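Local structure of flagellar motor switch protein fliG (Aquifex aeolicus, 3HJL) at residues A270-D273 with I274-F278. The protein probably forms part of the rotor-mounted switch complex at the base of the bacterial flagellum, contacting motor components that set the direction of rotation. Numbering follows the deposited sequence.
Sequences APED and IKQKF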
loop_
_atom_site.group_PDB
_atom_site.type_symbol
_atom_site.label_atom_id
_atom_site.label_comp_id
_atom_site.label_asym_id
_atom_site.label_seq_id
_atom_site.Cartn_x
_atom_site.Cartn_y
_atom_site.Cartn_z
ATOM N N ALA A 270 35.945 10.359 -14.058
ATOM C CA ALA A 270 35.674 10.360 -15.501
ATOM C C ALA A 270 36.649 9.429 -16.227
ATOM O O ALA A 270 37.783 9.243 -15.760
ATOM C CB ALA A 270 35.795 11.768 -16.059
ATOM N N PRO A 271 36.211 8.825 -17.365
ATOM C CA PRO A 271 37.128 8.022 -18.181
ATOM C C PRO A 271 38.269 8.852 -18.759
ATOM O O PRO A 271 38.131 10.067 -18.914
ATOM C CB PRO A 271 36.230 7.498 -19.307
ATOM C CG PRO A 271 34.858 7.594 -18.785
ATOM C CD PRO A 271 34.840 8.787 -17.910
ATOM N N GLU A 272 39.367 8.188 -19.102
ATOM C CA GLU A 272 40.587 8.869 -19.541
ATOM C C GLU A 272 40.404 9.681 -20.825
ATOM O O GLU A 272 40.989 10.762 -20.965
ATOM C CB GLU A 272 41.738 7.857 -19.715
ATOM C CG GLU A 272 43.132 8.481 -19.878
ATOM C CD GLU A 272 43.529 9.378 -18.708
ATOM O OE1 GLU A 272 44.111 10.459 -18.958
ATOM O OE2 GLU A 272 43.221 9.023 -17.545
ATOM N N ASP A 273 39.603 9.162 -21.755
ATOM C CA ASP A 273 39.352 9.858 -23.023
ATOM C C ASP A 273 38.544 11.159 -22.858
ATOM O O ASP A 273 38.728 12.100 -23.629
ATOM C CB ASP A 273 38.702 8.926 -24.050
ATOM C CG ASP A 273 37.306 8.490 -23.657
ATOM O OD1 ASP A 273 37.147 7.841 -22.602
ATOM O OD2 ASP A 273 36.381 8.749 -24.446
ATOM N N ILE A 274 37.675 11.211 -21.848
ATOM C CA ILE A 274 36.916 12.428 -21.529
ATOM C C ILE A 274 37.820 13.432 -20.787
ATOM O O ILE A 274 37.691 14.644 -20.980
ATOM C CB ILE A 274 35.612 12.104 -20.720
ATOM C CG1 ILE A 274 34.654 11.254 -21.573
ATOM C CG2 ILE A 274 34.901 13.379 -20.277
ATOM C CD1 ILE A 274 33.407 10.790 -20.830
ATOM N N LYS A 275 38.733 12.929 -19.949
ATOM C CA LYS A 275 39.756 13.782 -19.338
ATOM C C LYS A 275 40.558 14.474 -20.436
ATOM O O LYS A 275 40.662 15.703 -20.452
ATOM C CB LYS A 275 40.727 12.985 -18.456
ATOM C CG LYS A 275 40.215 12.559 -17.106
ATOM C CD LYS A 275 41.309 11.775 -16.375
ATOM C CE LYS A 275 40.962 11.518 -14.919
ATOM N NZ LYS A 275 42.032 10.778 -14.182
ATOM N N GLN A 276 41.108 13.678 -21.353
ATOM C CA GLN A 276 41.911 14.207 -22.468
ATOM C C GLN A 276 41.121 15.118 -23.407
ATOM O O GLN A 276 41.698 16.004 -24.037
ATOM C CB GLN A 276 42.568 13.072 -23.279
ATOM C CG GLN A 276 43.614 12.247 -22.520
ATOM C CD GLN A 276 44.761 13.083 -21.958
ATOM O OE1 GLN A 276 45.120 14.135 -22.504
ATOM N NE2 GLN A 276 45.341 12.614 -20.854
ATOM N N LYS A 277 39.812 14.905 -23.495
ATOM C CA LYS A 277 38.942 15.754 -24.305
ATOM C C LYS A 277 38.937 17.202 -23.800
ATOM O O LYS A 277 38.967 18.140 -24.599
ATOM C CB LYS A 277 37.522 15.188 -24.314
ATOM C CG LYS A 277 36.616 15.840 -25.312
ATOM C CD LYS A 277 35.627 14.858 -25.922
ATOM C CE LYS A 277 34.891 15.469 -27.099
ATOM N NZ LYS A 277 35.794 15.840 -28.231
ATOM N N PHE A 278 38.914 17.369 -22.476
ATOM C CA PHE A 278 38.991 18.696 -21.853
ATOM C C PHE A 278 40.425 19.237 -21.835
ATOM O O PHE A 278 40.663 20.367 -22.258
ATOM C CB PHE A 278 38.415 18.680 -20.430
ATOM C CG PHE A 278 36.910 18.743 -20.383
ATOM C CD1 PHE A 278 36.251 19.948 -20.606
ATOM C CD2 PHE A 278 36.153 17.613 -20.077
ATOM C CE1 PHE A 278 34.868 20.020 -20.550
ATOM C CE2 PHE A 278 34.757 17.682 -20.013
ATOM C CZ PHE A 278 34.118 18.881 -20.245
#
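P271 and I274 meet side by side at the start of helix 272-279, in the FliG C-terminal domain, with ring atom CD of P271 3.8 Å from CD1 of I274. This is the close-packed side of the turn: both are apolar, R244 lies against them, and isoleucine suits its buried place. P271 at the N-cap has no side chain to cap with; its ring limits phi and needs no amide N-H, and the carbonyl still starts the helix bonding. P271 O takes the N-H of K275 in the carbonyl plane at 3.1 Å, and a weaker, bent bond from I274 N. One residue on, Q276 N gives its hydrogen to E272 O at 2.9 Å, almost straight at 170°. F278 continues the buried face, packing on helices 248-255 and 260-268.

The other side is polar and looser, with E272 and Q276 exposed to solvent. With CG anti to the backbone N (chi1 -168°) and a bend at chi2, E272 holds its carboxylate out beside the first turn, where Q276 and K275 lean back to meet it. Glutamine can donate an N-H: OE1 accepts Q276 NE2 at 3.1 Å, although carboxylate and amide are turned 40° apart. Lysine's long chain sends its amine toward E272, whose OE2 lies 3.5 Å from K275 CD and 4.0 Å from NZ, a long salt bridge. With an alanine at K275, OE2 would probably lose both this distant charge and the aliphatic chain beside it, leaving the carboxylate held mainly by Q276. D273 instead pairs with R244. Both first-turn acids are likely to interact favourably with the helix dipole, while P271 and I274 pack on the apolar side.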